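Local coordinates for proteasome protein (Corynebacterium glutamicum ATCC 13032, PDB 2P90) that is of unknown function but belongs to the PAC2 family and may be linked to proteasome assembly, at residues B[8-18]-B[56-66]; B[87-95]-B[105-113]. One frame throughout, in Å; residues are numbered along the deposited sequence.

Overall arrangement
Both contacts lie in the antiparallel part of one mixed eight-stranded sheet and occupy consecutive places in it: contact 1 joins edge strand 9-11 to strand 54-61, and contact 2 joins strands 92-97 and 103-108. Strands 54-61 and 92-97 are themselves neighbours, so the two contacts meet directly, with their centres about 10 Å apart. Along the chain they come in series, contact 1 closing before contact 2 opens. Contact 1, partly buried, lies about 20 Å from the chain centre, and contact 2, buried, about 12 Å. Beyond the strand ends, both reach other subunits of the three-chain assembly.

Contact 1: B[8-18]-B[56-66]; sequences MYELEYPSPEV and RLIASFNNDEL
Y9 and F61 face each other as a non-hydrogen-bonded pair in the antiparallel ladder that adds edge strand 9-11 to strand 54-61. The backbone bonds come first. E10 and S60 form the hydrogen-bonded pair, with E10 N to S60 O at 2.8 Å and the reciprocal bond completing the ring; M8 O accepts from N62 N and I58 O from E12 N, extending the ladder at both ends. I58 O also accepts a hydrogen bond from a water, which donates to E12 O as well and accepts from S15 OG. I58 and A59 both face L93, a classic beta bulge.

Strand pairing puts Y9 CB over the middle of the F61 ring, 3.9 Å from its centroid, in a CH-pi contact. With chi1 at 61°, the Y9 ring turns to lie beside F61, CD1 near F61 CE1 and the planes oblique at 54°. F119 meets F61 edge-to-face.

P16 CG lies against the L57 carbonyl and makes an apolar contact with I58 CG1 at 4.1 Å, while V18 CG2 touches I58 CD1. At the other end the bent M8 chain crosses E65 at about a right angle, and its SD lies 3.7 Å from L66 CD2.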
loop_
_atom_site.group_PDB
_atom_site.type_symbol
_atom_site.label_atom_id
_atom_site.label_comp_id
_atom_site.label_asym_id
_atom_site.label_seq_id
_atom_site.Cartn_x
_atom_site.Cartn_y
_atom_site.Cartn_z
ATOM N N MET B 8 2.191 12.474 -17.271
ATOM C CA MET B 8 1.007 12.063 -16.460
ATOM C C MET B 8 -0.141 11.469 -17.316
ATOM O O MET B 8 -0.836 10.580 -16.868
ATOM C CB MET B 8 0.554 13.195 -15.500
ATOM C CG MET B 8 0.222 12.739 -14.026
ATOM S SD MET B 8 1.514 12.003 -12.966
ATOM C CE MET B 8 3.107 12.067 -13.751
ATOM N N TYR B 9 -0.309 11.939 -18.547
ATOM C CA TYR B 9 -1.352 11.433 -19.437
ATOM C C TYR B 9 -0.932 11.609 -20.897
ATOM O O TYR B 9 -0.005 12.344 -21.190
ATOM C CB TYR B 9 -2.683 12.181 -19.217
ATOM C CG TYR B 9 -2.597 13.661 -19.488
ATOM C CD1 TYR B 9 -2.287 14.549 -18.456
ATOM C CD2 TYR B 9 -2.788 14.180 -20.777
ATOM C CE1 TYR B 9 -2.156 15.912 -18.695
ATOM C CE2 TYR B 9 -2.677 15.570 -21.030
ATOM C CZ TYR B 9 -2.369 16.412 -19.975
ATOM O OH TYR B 9 -2.261 17.760 -20.162
ATOM N N GLU B 10 -1.681 10.970 -21.786
ATOM C CA GLU B 10 -1.518 11.081 -23.212
ATOM C C GLU B 10 -2.835 11.614 -23.811
ATOM O O GLU B 10 -3.914 11.126 -23.491
ATOM C CB GLU B 10 -1.193 9.685 -23.786
ATOM C CG GLU B 10 -0.416 9.689 -25.089
ATOM C CD GLU B 10 0.851 10.554 -24.998
ATOM O OE1 GLU B 10 1.752 10.189 -24.193
ATOM O OE2 GLU B 10 0.938 11.593 -25.714
ATOM N N LEU B 11 -2.758 12.614 -24.672
ATOM C CA LEU B 11 -3.963 13.040 -25.391
ATOM C C LEU B 11 -4.288 12.099 -26.510
ATOM O O LEU B 11 -3.428 11.645 -27.247
ATOM C CB LEU B 11 -3.882 14.480 -25.885
ATOM C CG LEU B 11 -4.054 15.550 -24.805
ATOM C CD1 LEU B 11 -3.631 16.913 -25.326
ATOM C CD2 LEU B 11 -5.453 15.593 -24.258
ATOM N N GLU B 12 -5.553 11.774 -26.626
ATOM C CA GLU B 12 -5.976 10.886 -27.688
ATOM C C GLU B 12 -5.839 11.569 -29.078
ATOM O O GLU B 12 -6.068 12.784 -29.246
ATOM C CB GLU B 12 -7.392 10.416 -27.383
ATOM C CG GLU B 12 -7.872 9.294 -28.251
ATOM C CD GLU B 12 -7.359 7.907 -27.815
ATOM O OE1 GLU B 12 -6.514 7.782 -26.857
ATOM O OE2 GLU B 12 -7.834 6.942 -28.465
ATOM N N TYR B 13 -5.406 10.783 -30.048
ATOM C CA TYR B 13 -5.214 11.268 -31.405
ATOM C C TYR B 13 -5.953 10.338 -32.366
ATOM O O TYR B 13 -5.809 9.123 -32.251
ATOM C CB TYR B 13 -3.736 11.285 -31.751
ATOM C CG TYR B 13 -3.486 11.829 -33.124
ATOM C CD1 TYR B 13 -3.177 13.179 -33.309
ATOM C CD2 TYR B 13 -3.572 11.003 -34.258
ATOM C CE1 TYR B 13 -2.958 13.695 -34.570
ATOM C CE2 TYR B 13 -3.356 11.518 -35.536
ATOM C CZ TYR B 13 -3.050 12.866 -35.675
ATOM O OH TYR B 13 -2.818 13.393 -36.923
ATOM N N PRO B 14 -6.788 10.894 -33.282
ATOM C CA PRO B 14 -7.057 12.337 -33.440
ATOM C C PRO B 14 -7.990 12.832 -32.338
ATOM O O PRO B 14 -8.873 12.092 -31.886
ATOM C CB PRO B 14 -7.733 12.443 -34.831
ATOM C CG PRO B 14 -7.802 11.030 -35.379
ATOM C CD PRO B 14 -7.609 10.093 -34.216
ATOM N N SER B 15 -7.787 14.063 -31.893
ATOM C CA SER B 15 -8.520 14.526 -30.730
ATOM C C SER B 15 -10.026 14.666 -31.034
ATOM O O SER B 15 -10.395 15.010 -32.156
ATOM C CB SER B 15 -7.905 15.816 -30.184
ATOM O OG SER B 15 -8.609 16.234 -29.030
ATOM N N PRO B 16 -10.905 14.356 -30.060
ATOM C CA PRO B 16 -12.321 14.625 -30.312
ATOM C C PRO B 16 -12.645 16.120 -30.214
ATOM O O PRO B 16 -12.072 16.839 -29.386
ATOM C CB PRO B 16 -13.038 13.857 -29.192
ATOM C CG PRO B 16 -11.954 12.988 -28.552
ATOM C CD PRO B 16 -10.703 13.745 -28.733
ATOM N N GLU B 17 -13.562 16.564 -31.066
ATOM C CA GLU B 17 -13.968 17.962 -31.119
ATOM C C GLU B 17 -15.139 18.079 -30.159
ATOM O O GLU B 17 -16.235 17.603 -30.465
ATOM C CB GLU B 17 -14.302 18.409 -32.577
ATOM C CG GLU B 17 -14.681 19.886 -32.778
ATOM C CD GLU B 17 -13.521 20.882 -32.496
ATOM O OE1 GLU B 17 -12.527 20.966 -33.288
ATOM O OE2 GLU B 17 -13.612 21.600 -31.468
ATOM N N VAL B 18 -14.874 18.717 -29.012
ATOM C CA VAL B 18 -15.773 18.785 -27.840
ATOM C C VAL B 18 -16.795 19.943 -27.860
ATOM O O VAL B 18 -17.417 20.233 -26.829
ATOM C CB VAL B 18 -14.959 18.901 -26.510
ATOM C CG1 VAL B 18 -15.882 19.053 -25.303
ATOM C CG2 VAL B 18 -14.042 17.704 -26.328
ATOM N N ARG B 56 -16.546 9.797 -26.073
ATOM C CA ARG B 56 -15.303 9.672 -26.835
ATOM C C ARG B 56 -14.162 9.960 -25.864
ATOM O O ARG B 56 -14.219 10.947 -25.103
ATOM C CB ARG B 56 -15.227 10.669 -28.019
ATOM C CG ARG B 56 -16.204 10.509 -29.239
ATOM C CD ARG B 56 -16.014 9.221 -30.073
ATOM N NE ARG B 56 -17.112 8.253 -29.829
ATOM C CZ ARG B 56 -18.317 8.277 -30.428
ATOM N NH1 ARG B 56 -18.608 9.210 -31.340
ATOM N NH2 ARG B 56 -19.246 7.374 -30.110
ATOM N N LEU B 57 -13.142 9.090 -25.891
ATOM C CA LEU B 57 -11.915 9.260 -25.078
ATOM C C LEU B 57 -11.073 10.491 -25.499
ATOM O O LEU B 57 -10.727 10.641 -26.668
ATOM C CB LEU B 57 -11.052 7.995 -25.151
ATOM C CG LEU B 57 -9.834 7.916 -24.212
ATOM C CD1 LEU B 57 -10.256 8.047 -22.758
ATOM C CD2 LEU B 57 -9.103 6.602 -24.425
ATOM N N ILE B 58 -10.761 11.356 -24.545
ATOM C CA ILE B 58 -9.936 12.536 -24.791
ATOM C C ILE B 58 -8.471 12.344 -24.352
ATOM O O ILE B 58 -7.532 12.671 -25.103
ATOM C CB ILE B 58 -10.492 13.745 -24.022
ATOM C CG1 ILE B 58 -11.823 14.205 -24.626
ATOM C CG2 ILE B 58 -9.453 14.880 -23.944
ATOM C CD1 ILE B 58 -12.452 15.286 -23.849
ATOM N N ALA B 59 -8.286 11.846 -23.123
ATOM C CA ALA B 59 -6.959 11.651 -22.538
ATOM C C ALA B 59 -6.948 10.400 -21.674
ATOM O O ALA B 59 -7.958 10.077 -21.038
ATOM C CB ALA B 59 -6.562 12.848 -21.711
ATOM N N SER B 60 -5.815 9.697 -21.678
ATOM C CA SER B 60 -5.601 8.557 -20.813
ATOM C C SER B 60 -4.425 8.820 -19.913
ATOM O O SER B 60 -3.338 9.159 -20.360
ATOM C CB SER B 60 -5.304 7.300 -21.618
ATOM O OG SER B 60 -6.496 6.766 -22.156
ATOM N N PHE B 61 -4.653 8.661 -18.628
ATOM C CA PHE B 61 -3.575 8.722 -17.676
ATOM C C PHE B 61 -2.718 7.440 -17.681
ATOM O O PHE B 61 -3.204 6.315 -17.985
ATOM C CB PHE B 61 -4.137 9.067 -16.305
ATOM C CG PHE B 61 -4.591 10.506 -16.195
ATOM C CD1 PHE B 61 -3.788 11.453 -15.572
ATOM C CD2 PHE B 61 -5.809 10.923 -16.759
ATOM C CE1 PHE B 61 -4.198 12.810 -15.468
ATOM C CE2 PHE B 61 -6.227 12.274 -16.674
ATOM C CZ PHE B 61 -5.409 13.220 -16.019
ATOM N N ASN B 62 -1.435 7.644 -17.393
ATOM C CA ASN B 62 -0.464 6.561 -17.285
ATOM C C ASN B 62 -0.506 5.942 -15.909
ATOM O O ASN B 62 -0.068 6.551 -14.928
ATOM C CB ASN B 62 0.960 7.067 -17.585
ATOM C CG ASN B 62 2.009 5.926 -17.599
ATOM O OD1 ASN B 62 1.690 4.742 -17.400
ATOM N ND2 ASN B 62 3.237 6.277 -17.864
ATOM N N ASN B 63 -1.031 4.729 -15.842
ATOM C CA ASN B 63 -1.075 3.936 -14.603
ATOM C C ASN B 63 0.302 3.574 -13.987
ATOM O O ASN B 63 0.414 3.364 -12.791
ATOM C CB ASN B 63 -1.884 2.672 -14.852
ATOM C CG ASN B 63 -3.385 2.927 -14.881
ATOM O OD1 ASN B 63 -3.855 4.086 -14.800
ATOM N ND2 ASN B 63 -4.162 1.829 -14.939
ATOM N N ASP B 64 1.349 3.532 -14.792
ATOM C CA ASP B 64 2.699 3.294 -14.257
ATOM C C ASP B 64 3.166 4.448 -13.362
ATOM O O ASP B 64 3.941 4.229 -12.419
ATOM C CB ASP B 64 3.699 3.014 -15.373
ATOM C CG ASP B 64 3.579 1.584 -15.944
ATOM O OD1 ASP B 64 2.819 0.724 -15.430
ATOM O OD2 ASP B 64 4.288 1.297 -16.919
ATOM N N GLU B 65 2.658 5.658 -13.636
ATOM C CA GLU B 65 2.982 6.807 -12.797
ATOM C C GLU B 65 2.087 6.889 -11.560
ATOM O O GLU B 65 2.483 7.495 -10.588
ATOM C CB GLU B 65 2.899 8.141 -13.589
ATOM C CG GLU B 65 3.965 8.326 -14.700
ATOM C CD GLU B 65 5.409 8.440 -14.186
ATOM O OE1 GLU B 65 5.693 9.123 -13.171
ATOM O OE2 GLU B 65 6.289 7.843 -14.820
ATOM N N LEU B 66 0.912 6.246 -11.597
ATOM C CA LEU B 66 -0.217 6.605 -10.741
ATOM C C LEU B 66 -0.709 5.525 -9.797
ATOM O O LEU B 66 -1.210 5.848 -8.727
ATOM C CB LEU B 66 -1.372 7.198 -11.574
ATOM C CG LEU B 66 -1.081 8.589 -12.220
ATOM C CD1 LEU B 66 -2.153 8.999 -13.260
ATOM C CD2 LEU B 66 -0.874 9.720 -11.199
HETATM O O HOH W 1 -7.395 14.092 -27.419
#

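Contact 2: B[87-95]-B[105-113]; sequences DELNLGLHV and LMLSGPEPD
L91 packs against P110 and P112 in the beta hairpin of strands 92-97 and 103-108, just where the paired strands give way to the loop before G92 and the corner at G109. Its side chain illustrates how one leucine can bridge a strand and the corner beyond it. CB lies 4.2 Å from P110 CD. CG stands anti to the backbone N (chi1 176°), which brings it to 4.1 Å from P110 O. Of the two methyls, CD1 comes within 3.4 Å of P110 O and also meets L107 CD1, whereas CD2 reaches P112 CG at 3.9 Å, the two side chains crossing at about a right angle.

Within 87-95 and 105-113, two hydrogen-bonded pairs join the strands. G92 and S108 exchange bonds in both directions, with G92 N 3.1 Å from S108 O. H94 and M106 do the same, with H94 N only 2.7 Å from M106 O. Between these pairs L93 and L107 share a face, and L93 CD1 settles 3.4 Å from M106 O. Water donates to S108 O and receives a weak bond from N90 ND2.

At G109 the chain turns a corner. Its backbone angles (phi 135°, psi -165°) would jam a side chain against the preceding carbonyl O, and the CA itself lies 3.4 Å from N90 O, so the close approach of the two chains here relies on glycine.

N90 OD1 binds S60 OG of strand 54-61, and that strand pairs with 92-97 on one flank while strand 27-33 follows 103-108 on the other. Helix 116-129 lies over the face bearing L91 and L107, touching them through F119 and V123.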
loop_
_atom_site.group_PDB
_atom_site.type_symbol
_atom_site.label_atom_id
_atom_site.label_comp_id
_atom_site.label_asym_id
_atom_site.label_seq_id
_atom_site.Cartn_x
_atom_site.Cartn_y
_atom_site.Cartn_z
ATOM N N ASP B 87 -8.356 -6.395 -16.898
ATOM C CA ASP B 87 -8.915 -5.060 -16.667
ATOM C C ASP B 87 -7.817 -3.985 -16.815
ATOM O O ASP B 87 -6.827 -3.980 -16.056
ATOM C CB ASP B 87 -9.505 -5.045 -15.259
ATOM C CG ASP B 87 -10.099 -3.689 -14.849
ATOM O OD1 ASP B 87 -10.120 -2.711 -15.624
ATOM O OD2 ASP B 87 -10.573 -3.626 -13.697
ATOM N N GLU B 88 -7.997 -3.081 -17.782
ATOM C CA GLU B 88 -7.006 -2.033 -18.051
ATOM C C GLU B 88 -6.939 -0.946 -16.980
ATOM O O GLU B 88 -5.958 -0.217 -16.912
ATOM C CB GLU B 88 -7.266 -1.386 -19.414
ATOM C CG GLU B 88 -6.551 -2.061 -20.559
ATOM C CD GLU B 88 -6.730 -1.322 -21.878
ATOM O OE1 GLU B 88 -6.695 -0.055 -21.874
ATOM O OE2 GLU B 88 -6.903 -2.017 -22.922
ATOM N N LEU B 89 -7.980 -0.852 -16.154
ATOM C CA LEU B 89 -8.088 0.157 -15.090
ATOM C C LEU B 89 -7.866 1.562 -15.636
ATOM O O LEU B 89 -7.141 2.344 -15.045
ATOM C CB LEU B 89 -7.112 -0.111 -13.918
ATOM C CG LEU B 89 -7.452 -0.854 -12.626
ATOM C CD1 LEU B 89 -6.620 -0.293 -11.458
ATOM C CD2 LEU B 89 -8.896 -0.858 -12.206
ATOM N N ASN B 90 -8.485 1.858 -16.777
ATOM C CA ASN B 90 -8.316 3.154 -17.435
ATOM C C ASN B 90 -8.844 4.283 -16.578
ATOM O O ASN B 90 -9.969 4.247 -16.124
ATOM C CB ASN B 90 -8.970 3.187 -18.819
ATOM C CG ASN B 90 -8.853 4.577 -19.503
ATOM O OD1 ASN B 90 -7.760 5.007 -19.962
ATOM N ND2 ASN B 90 -9.990 5.280 -19.581
ATOM N N LEU B 91 -7.964 5.237 -16.295
ATOM C CA LEU B 91 -8.313 6.509 -15.718
ATOM C C LEU B 91 -8.281 7.421 -16.940
ATOM O O LEU B 91 -7.215 7.720 -17.468
ATOM C CB LEU B 91 -7.268 6.935 -14.667
ATOM C CG LEU B 91 -7.376 8.307 -13.966
ATOM C CD1 LEU B 91 -8.637 8.400 -13.114
ATOM C CD2 LEU B 91 -6.199 8.545 -13.108
ATOM N N GLY B 92 -9.449 7.815 -17.427
ATOM C CA GLY B 92 -9.514 8.592 -18.634
ATOM C C GLY B 92 -10.415 9.785 -18.493
ATOM O O GLY B 92 -11.283 9.821 -17.623
ATOM N N LEU B 93 -10.174 10.771 -19.355
ATOM C CA LEU B 93 -11.039 11.918 -19.536
ATOM C C LEU B 93 -11.840 11.694 -20.809
ATOM O O LEU B 93 -11.271 11.397 -21.884
ATOM C CB LEU B 93 -10.201 13.193 -19.654
ATOM C CG LEU B 93 -10.963 14.515 -19.790
ATOM C CD1 LEU B 93 -11.834 14.725 -18.568
ATOM C CD2 LEU B 93 -9.981 15.671 -19.927
ATOM N N HIS B 94 -13.161 11.798 -20.673
ATOM C CA HIS B 94 -14.077 11.571 -21.814
ATOM C C HIS B 94 -14.922 12.777 -22.089
ATOM O O HIS B 94 -15.231 13.544 -21.158
ATOM C CB HIS B 94 -15.051 10.427 -21.557
ATOM C CG HIS B 94 -14.384 9.111 -21.346
ATOM N ND1 HIS B 94 -13.964 8.682 -20.101
ATOM C CD2 HIS B 94 -14.059 8.130 -22.219
ATOM C CE1 HIS B 94 -13.407 7.492 -20.218
ATOM N NE2 HIS B 94 -13.450 7.137 -21.493
ATOM N N VAL B 95 -15.275 12.943 -23.376
ATOM C CA VAL B 95 -16.393 13.815 -23.749
ATOM C C VAL B 95 -17.634 12.926 -23.825
ATOM O O VAL B 95 -17.635 11.901 -24.511
ATOM C CB VAL B 95 -16.161 14.665 -25.058
ATOM C CG1 VAL B 95 -15.701 13.838 -26.241
ATOM C CG2 VAL B 95 -17.449 15.505 -25.399
ATOM N N LEU B 105 -17.886 16.703 -19.680
ATOM C CA LEU B 105 -16.632 16.012 -19.468
ATOM C C LEU B 105 -16.676 15.120 -18.228
ATOM O O LEU B 105 -17.214 15.478 -17.170
ATOM C CB LEU B 105 -15.506 17.035 -19.373
ATOM C CG LEU B 105 -14.711 17.276 -20.628
ATOM C CD1 LEU B 105 -15.524 17.366 -21.897
ATOM C CD2 LEU B 105 -13.775 18.498 -20.455
ATOM N N MET B 106 -16.083 13.956 -18.372
ATOM C CA MET B 106 -15.975 13.041 -17.270
ATOM C C MET B 106 -14.526 12.508 -17.095
ATOM O O MET B 106 -13.884 12.018 -18.035
ATOM C CB MET B 106 -17.006 11.912 -17.442
ATOM C CG MET B 106 -16.984 10.913 -16.304
ATOM S SD MET B 106 -18.507 9.950 -16.138
ATOM C CE MET B 106 -18.980 10.607 -14.588
ATOM N N LEU B 107 -14.021 12.659 -15.879
ATOM C CA LEU B 107 -12.791 12.022 -15.470
ATOM C C LEU B 107 -13.164 10.891 -14.518
ATOM O O LEU B 107 -13.656 11.114 -13.411
ATOM C CB LEU B 107 -11.832 13.006 -14.796
ATOM C CG LEU B 107 -10.534 12.402 -14.256
ATOM C CD1 LEU B 107 -9.634 11.953 -15.412
ATOM C CD2 LEU B 107 -9.827 13.422 -13.355
ATOM N N SER B 108 -12.954 9.669 -14.986
ATOM C CA SER B 108 -13.334 8.552 -14.190
ATOM C C SER B 108 -12.315 7.431 -14.307
ATOM O O SER B 108 -11.589 7.349 -15.262
ATOM C CB SER B 108 -14.732 8.091 -14.576
ATOM O OG SER B 108 -14.742 7.542 -15.880
ATOM N N GLY B 109 -12.318 6.560 -13.323
ATOM C CA GLY B 109 -11.397 5.424 -13.265
ATOM C C GLY B 109 -10.878 5.407 -11.841
ATOM O O GLY B 109 -11.471 6.056 -10.993
ATOM N N PRO B 110 -9.785 4.662 -11.567
ATOM C CA PRO B 110 -9.285 4.558 -10.179
ATOM C C PRO B 110 -8.700 5.859 -9.617
ATOM O O PRO B 110 -7.948 6.557 -10.340
ATOM C CB PRO B 110 -8.151 3.543 -10.318
ATOM C CG PRO B 110 -7.705 3.683 -11.769
ATOM C CD PRO B 110 -8.979 3.835 -12.491
ATOM N N GLU B 111 -9.017 6.177 -8.357
ATOM C CA GLU B 111 -8.279 7.238 -7.663
ATOM C C GLU B 111 -6.790 6.850 -7.707
ATOM O O GLU B 111 -6.462 5.746 -7.298
ATOM C CB GLU B 111 -8.724 7.344 -6.193
ATOM C CG GLU B 111 -7.817 8.224 -5.349
ATOM C CD GLU B 111 -8.198 8.305 -3.885
ATOM O OE1 GLU B 111 -8.452 7.251 -3.240
ATOM O OE2 GLU B 111 -8.218 9.453 -3.367
ATOM N N PRO B 112 -5.878 7.731 -8.194
ATOM C CA PRO B 112 -4.422 7.367 -8.129
ATOM C C PRO B 112 -3.913 7.020 -6.733
ATOM O O PRO B 112 -4.318 7.675 -5.763
ATOM C CB PRO B 112 -3.723 8.649 -8.609
ATOM C CG PRO B 112 -4.756 9.263 -9.570
ATOM C CD PRO B 112 -6.098 9.025 -8.877
ATOM N N ASP B 113 -3.034 6.017 -6.624
ATOM C CA ASP B 113 -2.327 5.762 -5.358
ATOM C C ASP B 113 -1.177 6.794 -5.182
ATOM O O ASP B 113 -0.836 7.169 -4.061
ATOM C CB ASP B 113 -1.713 4.361 -5.320
ATOM C CG ASP B 113 -2.716 3.260 -5.395
ATOM O OD1 ASP B 113 -3.339 2.904 -4.350
ATOM O OD2 ASP B 113 -2.839 2.667 -6.493
HETATM O O HOH W 2 -12.111 5.785 -17.820
#